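PDB 5V8K: p800 reaction center core protein from Heliobacterium modesticaldum, which forms the core of a symmetric homodimeric photosynthetic reaction center, holding bacteriochlorophyll g pigments and a [4Fe-4S] cluster, probably for light-driven charge separation and electron transfer. Local coordinates for residues G278-A283 / S436-F441; E421-G426 / L573-G578. All blocks are in the same frame, centred on the assembly; numbering follows the deposited sequence.

Contact 1. Residues G278-A283 / S436-F441. With GBF (Bacteriochlorophyll g), chain B.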
loop_
_atom_site.group_PDB
_atom_site.type_symbol
_atom_site.label_atom_id
_atom_site.label_comp_id
_atom_site.label_asym_id
_atom_site.label_seq_id
_atom_site.Cartn_x
_atom_site.Cartn_y
_atom_site.Cartn_z
ATOM N N GLY A 278 -17.427 19.666 -4.766
ATOM C CA GLY A 278 -18.190 20.895 -4.631
ATOM C C GLY A 278 -17.446 21.948 -3.838
ATOM O O GLY A 278 -17.431 23.133 -4.203
ATOM N N VAL A 279 -16.827 21.539 -2.731
ATOM C CA VAL A 279 -16.038 22.473 -1.933
ATOM C C VAL A 279 -14.846 22.983 -2.739
ATOM O O VAL A 279 -14.483 24.163 -2.650
ATOM C CB VAL A 279 -15.614 21.805 -0.609
ATOM C CG1 VAL A 279 -14.603 22.663 0.166
ATOM C CG2 VAL A 279 -16.863 21.583 0.244
ATOM N N PHE A 280 -14.227 22.118 -3.548
ATOM C CA PHE A 280 -13.146 22.581 -4.412
ATOM C C PHE A 280 -13.618 23.708 -5.336
ATOM O O PHE A 280 -12.918 24.709 -5.509
ATOM C CB PHE A 280 -12.578 21.421 -5.231
ATOM C CG PHE A 280 -11.863 21.884 -6.476
ATOM C CD1 PHE A 280 -10.562 22.354 -6.418
ATOM C CD2 PHE A 280 -12.522 21.897 -7.687
ATOM C CE1 PHE A 280 -9.924 22.814 -7.560
ATOM C CE2 PHE A 280 -11.896 22.353 -8.826
ATOM C CZ PHE A 280 -10.595 22.818 -8.766
ATOM N N HIS A 281 -14.806 23.566 -5.940
ATOM C CA HIS A 281 -15.316 24.628 -6.810
ATOM C C HIS A 281 -15.623 25.914 -6.049
ATOM O O HIS A 281 -15.421 27.009 -6.577
ATOM C CB HIS A 281 -16.558 24.156 -7.544
ATOM C CG HIS A 281 -16.238 23.349 -8.746
ATOM N ND1 HIS A 281 -15.537 23.869 -9.810
ATOM C CD2 HIS A 281 -16.469 22.050 -9.038
ATOM C CE1 HIS A 281 -15.350 22.925 -10.709
ATOM N NE2 HIS A 281 -15.912 21.811 -10.264
ATOM N N GLY A 282 -16.190 25.813 -4.853
ATOM C CA GLY A 282 -16.474 27.021 -4.109
ATOM C C GLY A 282 -15.188 27.734 -3.740
ATOM O O GLY A 282 -15.066 28.946 -3.898
ATOM N N ALA A 283 -14.202 26.964 -3.282
ATOM C CA ALA A 283 -12.888 27.505 -2.956
ATOM C C ALA A 283 -12.229 28.117 -4.183
ATOM O O ALA A 283 -11.581 29.165 -4.095
ATOM C CB ALA A 283 -12.001 26.387 -2.372
ATOM N N SER A 436 -0.853 23.974 -2.966
ATOM C CA SER A 436 -1.887 24.642 -3.743
ATOM C C SER A 436 -3.286 24.092 -3.432
ATOM O O SER A 436 -3.466 23.046 -2.800
ATOM C CB SER A 436 -1.621 24.494 -5.239
ATOM O OG SER A 436 -1.879 23.165 -5.636
ATOM N N LEU A 437 -4.276 24.839 -3.917
ATOM C CA LEU A 437 -5.687 24.507 -3.758
ATOM C C LEU A 437 -6.010 23.118 -4.319
ATOM O O LEU A 437 -6.608 22.278 -3.620
ATOM C CB LEU A 437 -6.523 25.621 -4.421
ATOM C CG LEU A 437 -8.060 25.643 -4.562
ATOM C CD1 LEU A 437 -8.423 25.001 -5.796
ATOM C CD2 LEU A 437 -8.808 24.887 -3.513
ATOM N N VAL A 438 -5.571 22.824 -5.552
ATOM C CA VAL A 438 -5.948 21.539 -6.146
ATOM C C VAL A 438 -5.241 20.386 -5.421
ATOM O O VAL A 438 -5.789 19.281 -5.301
ATOM C CB VAL A 438 -5.696 21.525 -7.677
ATOM C CG1 VAL A 438 -4.209 21.340 -8.035
ATOM C CG2 VAL A 438 -6.521 20.463 -8.303
ATOM N N ASP A 439 -4.046 20.625 -4.886
ATOM C CA ASP A 439 -3.339 19.542 -4.215
ATOM C C ASP A 439 -3.988 19.218 -2.864
ATOM O O ASP A 439 -3.971 18.068 -2.430
ATOM C CB ASP A 439 -1.863 19.909 -4.086
ATOM C CG ASP A 439 -1.130 19.924 -5.447
ATOM O OD1 ASP A 439 -1.630 19.301 -6.429
ATOM O OD2 ASP A 439 -0.050 20.553 -5.542
ATOM N N GLN A 440 -4.658 20.193 -2.245
ATOM C CA GLN A 440 -5.466 19.911 -1.061
ATOM C C GLN A 440 -6.780 19.224 -1.431
ATOM O O GLN A 440 -7.323 18.450 -0.635
ATOM C CB GLN A 440 -5.741 21.194 -0.278
ATOM C CG GLN A 440 -4.503 21.813 0.365
ATOM C CD GLN A 440 -3.885 20.891 1.414
ATOM O OE1 GLN A 440 -4.566 20.415 2.333
ATOM N NE2 GLN A 440 -2.605 20.603 1.257
ATOM N N PHE A 441 -7.321 19.506 -2.617
ATOM C CA PHE A 441 -8.440 18.717 -3.122
ATOM C C PHE A 441 -8.087 17.236 -3.186
ATOM O O PHE A 441 -8.831 16.393 -2.681
ATOM C CB PHE A 441 -8.874 19.221 -4.498
ATOM C CG PHE A 441 -9.696 18.213 -5.259
ATOM C CD1 PHE A 441 -11.024 18.045 -4.970
ATOM C CD2 PHE A 441 -9.109 17.405 -6.199
ATOM C CE1 PHE A 441 -11.785 17.110 -5.634
ATOM C CE2 PHE A 441 -9.855 16.421 -6.887
ATOM C CZ PHE A 441 -11.205 16.275 -6.608
HETATM MG MG GBF B . -15.571 19.918 -11.749
HETATM C CHA GBF B . -12.601 21.202 -13.172
HETATM C CHB GBF B . -17.257 21.297 -14.246
HETATM C CHC GBF B . -18.215 17.931 -10.707
HETATM C CHD GBF B . -13.424 18.127 -9.522
HETATM N NA GBF B . -15.068 21.093 -13.278
HETATM C C1A GBF B . -13.914 21.479 -13.832
HETATM C C2A GBF B . -13.959 22.465 -14.970
HETATM C C3A GBF B . -15.466 22.709 -15.051
HETATM C C4A GBF B . -15.952 21.617 -14.144
HETATM C CMA GBF B . -15.884 24.076 -14.519
HETATM C CAA GBF B . -13.384 22.020 -16.311
HETATM C CBA GBF B . -13.965 20.690 -16.768
HETATM C CGA GBF B . -13.684 20.448 -18.236
HETATM O O1A GBF B . -13.383 21.373 -18.973
HETATM O O2A GBF B . -14.372 19.315 -18.808
HETATM N NB GBF B . -17.471 19.635 -12.440
HETATM C C1B GBF B . -18.051 20.362 -13.422
HETATM C C2B GBF B . -19.415 20.071 -13.483
HETATM C C3B GBF B . -19.665 19.109 -12.492
HETATM C C4B GBF B . -18.420 18.884 -11.854
HETATM C CMB GBF B . -20.372 20.673 -14.492
HETATM C CAB GBF B . -20.959 18.460 -12.127
HETATM C CBB GBF B . -22.203 18.780 -12.492
HETATM N NC GBF B . -15.771 18.436 -10.342
HETATM C C1C GBF B . -16.862 17.697 -10.112
HETATM C C2C GBF B . -16.896 16.494 -9.239
HETATM C C3C GBF B . -15.456 16.658 -9.011
HETATM C C4C GBF B . -14.858 17.768 -9.598
HETATM C CMC GBF B . -17.759 16.841 -8.037
HETATM C CAC GBF B . -14.650 15.736 -8.180
HETATM C CBC GBF B . -15.200 14.529 -7.473
HETATM N ND GBF B . -13.608 19.610 -11.398
HETATM C C1D GBF B . -12.824 19.040 -10.504
HETATM C C2D GBF B . -11.236 19.254 -10.432
HETATM C C3D GBF B . -11.351 20.119 -11.509
HETATM C C4D GBF B . -12.649 20.329 -12.072
HETATM C CMD GBF B . -10.145 18.774 -9.519
HETATM C CAD GBF B . -10.398 20.761 -12.440
HETATM O OBD GBF B . -9.199 21.135 -12.326
HETATM C CBD GBF B . -11.183 21.495 -13.485
HETATM C CGD GBF B . -10.993 22.946 -13.314
HETATM O O1D GBF B . -10.269 23.628 -14.012
HETATM O O2D GBF B . -11.755 23.569 -12.285
HETATM C CED GBF B . -11.273 24.808 -11.817
HETATM C C1 GBF B . -13.828 18.603 -19.916
HETATM C C2 GBF B . -14.740 17.448 -20.237
HETATM C C3 GBF B . -15.672 17.514 -21.207
HETATM C C4 GBF B . -15.830 18.774 -22.037
HETATM C C5 GBF B . -16.534 16.282 -21.425
HETATM C C6 GBF B . -16.965 16.151 -22.878
HETATM C C7 GBF B . -17.476 14.751 -23.140
HETATM C C8 GBF B . -17.093 14.007 -24.201
HETATM C C9 GBF B . -16.127 14.539 -25.225
HETATM C C10 GBF B . -17.648 12.618 -24.435
HETATM C C11 GBF B . -17.579 11.744 -23.189
HETATM C C12 GBF B . -18.749 10.784 -23.174
HETATM C C13 GBF B . -18.812 9.847 -22.222
HETATM C C14 GBF B . -17.712 9.788 -21.207
HETATM C C15 GBF B . -19.960 8.864 -22.163
#

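Contact 2. Residues E421-G426 / L573-G578. With DGG (1-[glycerolylphosphonyl]-2-[8-(2-hexyl-cyclopropyl)-octanal-1-yl]-3-[hexadecanal-1-yl]-glycerol), chain C; SF4 (iron/sulfur cluster), chain D.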
loop_
_atom_site.group_PDB
_atom_site.type_symbol
_atom_site.label_atom_id
_atom_site.label_comp_id
_atom_site.label_asym_id
_atom_site.label_seq_id
_atom_site.Cartn_x
_atom_site.Cartn_y
_atom_site.Cartn_z
ATOM N N GLU A 421 -3.238 25.691 -8.924
ATOM C CA GLU A 421 -2.902 24.417 -9.557
ATOM C C GLU A 421 -1.433 24.055 -9.558
ATOM O O GLU A 421 -1.122 22.893 -9.863
ATOM C CB GLU A 421 -3.389 24.383 -11.018
ATOM C CG GLU A 421 -2.874 25.528 -11.896
ATOM C CD GLU A 421 -3.228 25.351 -13.390
ATOM O OE1 GLU A 421 -2.890 24.295 -13.956
ATOM O OE2 GLU A 421 -3.831 26.263 -13.999
ATOM N N PHE A 422 -0.531 24.985 -9.228
ATOM C CA PHE A 422 0.897 24.698 -9.234
ATOM C C PHE A 422 1.215 23.543 -8.286
ATOM O O PHE A 422 0.561 23.388 -7.243
ATOM C CB PHE A 422 1.710 25.948 -8.868
ATOM C CG PHE A 422 1.600 26.381 -7.409
ATOM C CD1 PHE A 422 0.550 27.186 -6.982
ATOM C CD2 PHE A 422 2.556 25.997 -6.474
ATOM C CE1 PHE A 422 0.441 27.586 -5.685
ATOM C CE2 PHE A 422 2.451 26.402 -5.149
ATOM C CZ PHE A 422 1.387 27.182 -4.752
ATOM N N PRO A 423 2.171 22.679 -8.643
ATOM C CA PRO A 423 2.346 21.434 -7.899
ATOM C C PRO A 423 3.286 21.561 -6.714
ATOM O O PRO A 423 3.190 20.774 -5.775
ATOM C CB PRO A 423 2.929 20.482 -8.947
ATOM C CG PRO A 423 3.703 21.405 -9.876
ATOM C CD PRO A 423 3.002 22.729 -9.860
ATOM N N CYS A 424 4.208 22.524 -6.779
ATOM C CA CYS A 424 5.254 22.696 -5.787
ATOM C C CYS A 424 6.047 23.939 -6.161
ATOM O O CYS A 424 5.853 24.520 -7.235
ATOM C CB CYS A 424 6.170 21.470 -5.753
ATOM S SG CYS A 424 7.308 21.466 -7.126
ATOM N N LEU A 425 6.975 24.320 -5.275
ATOM C CA LEU A 425 7.892 25.425 -5.524
ATOM C C LEU A 425 9.351 25.007 -5.379
ATOM O O LEU A 425 10.231 25.870 -5.348
ATOM C CB LEU A 425 7.604 26.603 -4.577
ATOM C CG LEU A 425 6.199 27.197 -4.517
ATOM C CD1 LEU A 425 6.054 28.139 -3.373
ATOM C CD2 LEU A 425 5.918 27.954 -5.786
ATOM N N GLY A 426 9.633 23.719 -5.254
ATOM C CA GLY A 426 10.995 23.249 -5.198
ATOM C C GLY A 426 11.513 22.985 -3.809
ATOM O O GLY A 426 10.791 23.045 -2.811
ATOM N N LEU A 573 4.778 11.280 -17.181
ATOM C CA LEU A 573 3.719 12.127 -16.669
ATOM C C LEU A 573 4.327 13.198 -15.760
ATOM O O LEU A 573 5.264 12.930 -15.003
ATOM C CB LEU A 573 2.717 11.285 -15.898
ATOM C CG LEU A 573 1.997 10.180 -16.666
ATOM C CD1 LEU A 573 1.357 9.345 -15.639
ATOM C CD2 LEU A 573 0.990 10.763 -17.527
ATOM N N SER A 574 3.819 14.417 -15.870
ATOM C CA SER A 574 4.302 15.545 -15.094
ATOM C C SER A 574 3.812 15.451 -13.657
ATOM O O SER A 574 2.986 14.608 -13.313
ATOM C CB SER A 574 3.840 16.857 -15.719
ATOM O OG SER A 574 2.426 16.996 -15.655
ATOM N N LEU A 575 4.352 16.324 -12.798
ATOM C CA LEU A 575 3.906 16.367 -11.407
ATOM C C LEU A 575 2.396 16.493 -11.352
ATOM O O LEU A 575 1.727 15.716 -10.672
ATOM C CB LEU A 575 4.561 17.532 -10.643
ATOM C CG LEU A 575 6.082 17.461 -10.450
ATOM C CD1 LEU A 575 6.542 18.691 -9.797
ATOM C CD2 LEU A 575 6.522 16.233 -9.595
ATOM N N LYS A 576 1.847 17.468 -12.078
ATOM C CA LYS A 576 0.415 17.750 -12.036
ATOM C C LYS A 576 -0.416 16.591 -12.578
ATOM O O LYS A 576 -1.438 16.225 -11.981
ATOM C CB LYS A 576 0.112 19.020 -12.830
ATOM C CG LYS A 576 0.740 20.225 -12.258
ATOM C CD LYS A 576 0.723 21.412 -13.215
ATOM C CE LYS A 576 -0.583 22.120 -13.173
ATOM N NZ LYS A 576 -0.442 23.460 -13.742
ATOM N N GLU A 577 -0.000 16.013 -13.713
ATOM C CA GLU A 577 -0.748 14.909 -14.316
ATOM C C GLU A 577 -0.698 13.685 -13.427
ATOM O O GLU A 577 -1.719 13.027 -13.197
ATOM C CB GLU A 577 -0.199 14.538 -15.703
ATOM C CG GLU A 577 -0.209 15.617 -16.723
ATOM C CD GLU A 577 0.665 15.313 -17.949
ATOM O OE1 GLU A 577 1.668 14.567 -17.842
ATOM O OE2 GLU A 577 0.361 15.863 -19.033
ATOM N N GLY A 578 0.497 13.349 -12.947
ATOM C CA GLY A 578 0.665 12.149 -12.147
ATOM C C GLY A 578 -0.051 12.218 -10.816
ATOM O O GLY A 578 -0.530 11.205 -10.312
HETATM C C11 DGG C . -7.356 6.555 -15.935
HETATM C C10 DGG C . -7.221 7.791 -16.790
HETATM C C9 DGG C . -8.158 8.863 -16.261
HETATM C C8 DGG C . -7.972 9.133 -14.777
HETATM C C7 DGG C . -9.129 9.898 -14.149
HETATM C C6 DGG C . -9.165 11.387 -14.432
HETATM C C5 DGG C . -7.791 11.935 -14.700
HETATM C C4 DGG C . -7.830 13.398 -15.085
HETATM C C3 DGG C . -6.421 13.902 -15.330
HETATM C C2 DGG C . -6.407 15.382 -15.638
HETATM C C1 DGG C . -5.003 15.816 -15.932
HETATM O O1 DGG C . -4.205 15.049 -16.359
HETATM O O17 DGG C . -4.575 17.144 -15.697
HETATM C C17 DGG C . -3.355 17.638 -16.204
HETATM C C19 DGG C . -3.317 19.155 -16.018
HETATM O O19 DGG C . -3.263 19.462 -14.626
HETATM C C21 DGG C . -4.318 20.233 -14.030
HETATM O O21 DGG C . -4.674 21.175 -14.676
HETATM C C22 DGG C . -4.923 19.779 -12.724
HETATM C C23 DGG C . -5.690 18.445 -12.824
HETATM C C24 DGG C . -7.166 18.450 -12.405
HETATM C C25 DGG C . -8.156 17.740 -13.344
HETATM C C26 DGG C . -9.367 17.138 -12.646
HETATM C C27 DGG C . -9.013 15.830 -11.966
HETATM C C28 DGG C . -10.176 15.233 -11.191
HETATM C C29 DGG C . -9.930 13.779 -10.835
HETATM C C30 DGG C . -8.869 13.460 -9.794
HETATM C C31 DGG C . -9.431 12.594 -8.692
HETATM C C32 DGG C . -10.913 12.808 -8.516
HETATM C C33 DGG C . -11.483 11.947 -7.423
HETATM C C18 DGG C . -2.142 19.790 -16.727
HETATM P P DGG C . 0.292 20.096 -17.049
HETATM O OP1 DGG C . -0.004 21.541 -17.160
HETATM O OP2 DGG C . -0.875 19.486 -16.191
HETATM O OP3 DGG C . 0.275 19.258 -18.264
HETATM O OP4 DGG C . 1.708 19.858 -16.387
HETATM C C40 DGG C . 2.824 19.454 -17.184
HETATM C C41 DGG C . 4.049 20.377 -17.037
HETATM O O42 DGG C . 3.672 21.682 -16.600
HETATM C C43 DGG C . 4.928 20.489 -18.299
HETATM O O44 DGG C . 5.249 19.184 -18.773
HETATM FE FE1 SF4 D . 8.467 17.985 -4.089
HETATM FE FE2 SF4 D . 8.402 19.519 -6.391
HETATM FE FE3 SF4 D . 9.155 16.898 -6.559
HETATM FE FE4 SF4 D . 10.798 18.741 -5.298
HETATM S S1 SF4 D . 10.153 18.729 -7.564
HETATM S S2 SF4 D . 10.257 16.657 -4.524
HETATM S S3 SF4 D . 9.321 20.120 -4.309
HETATM S S4 SF4 D . 7.111 17.681 -5.953
#

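Contact 1. Residues G278-A283 / S436-F441
Leu-437, in the first turn of helix 437-447, meets helix 258-291 through its CD2 branch, which lies 3.7 Å from Ala-283 CB; its side chain and that of Phe-280 cross nearly at right angles. Alanine suits a place where a branched leucine must come close. The next residue, Val-438, brings CG2 to the same phenylalanine ring, 4.2 Å from Phe-280 CE1. Phe-441 closes the row; its CD1 is 3.7 Å from Phe-280 CB, and the ring planes are inclined at 56°. With CG anti to the backbone N (chi1 158°), Phe-280 leans out between the helices and onto the pigment, CE2 coming 3.5 Å from C3D of the bacteriochlorophyll. A serine here would probably leave Val-438 and the macrocycle rim without their shared apolar partner and open a gap beside Phe-441. The CMD methyl sits over one face of each phenylalanine ring. Next along the helix, His-281 NE2 binds the magnesium at 2.4 Å, and Glu-201 holds ND1. Antiparallel helices (168°) joined by apolar side chains beside an axial histidine make this a pigment-binding site of the membrane-embedded reaction center.

Contact 2. Residues E421-G426 / L573-G578
Lys-576, Pro-423 and Leu-575 carry this meeting of the 421-426 loop with the start of helix 575-599. Lys-576 crosses the proline at a slant, CG lying 4.0 Å from Pro-423 CB, and then bends at chi3 (82°) to bring its amine to Glu-421. There NZ makes a salt bridge of 2.6 Å with Glu-421 OE1, met from above the carboxylate, 42° out of its plane; Glu-421 OE2 is taken by the backbone N of Glu-8. A long, flexible lysine is well suited to the task, greasy against the ring and charged only at its end. Pro-423, rigid and apolar, sets CB 3.8 Å from Leu-575 CB. Leu-575 then forks toward the iron-sulfur cluster, CD1 3.9 Å from Cys-424 SG and CD2 4.0 Å from the sulfide S4, so it probably shields one side of the thiolate whose SG binds FE2 at 2.4 Å. Ser-574 and Glu-577 close a capping box on the helix, and Ser-574 OG also gives a hydrogen bond of 3.0 Å to phospholipid OP4. Pro-427 of the second subunit packs on Pro-423 and Cys-424. The chemistry thus divides: apolar carbon beside the cluster would probably keep its surroundings low in polarity, while the Ser-574 bond, the helix N-terminus and the positive charge of Lys-576 are likely to favour the phosphate of the lipid.

Overall arrangement
Both contacts are buried, but contact 1 lies nearer the centre of the chain, about 17 Å from it against about 26 Å for contact 2, and their own centres are about 15 Å apart. Contact 1 joins two helices through hydrocarbon alone and borders a pigment; contact 2 sets a loop against a helix start, mixing an ion pair with apolar cover for the cluster. Their segments alternate along the chain and are stitched together: Ser-436 OG, which weakly caps helix 437-447, is hydrogen-bonded to Phe-422 O, and Asp-439 pairs with Lys-579 of helix 575-599. The phospholipid touches Phe-441 as well as Lys-576, and both contacts reach the second subunit.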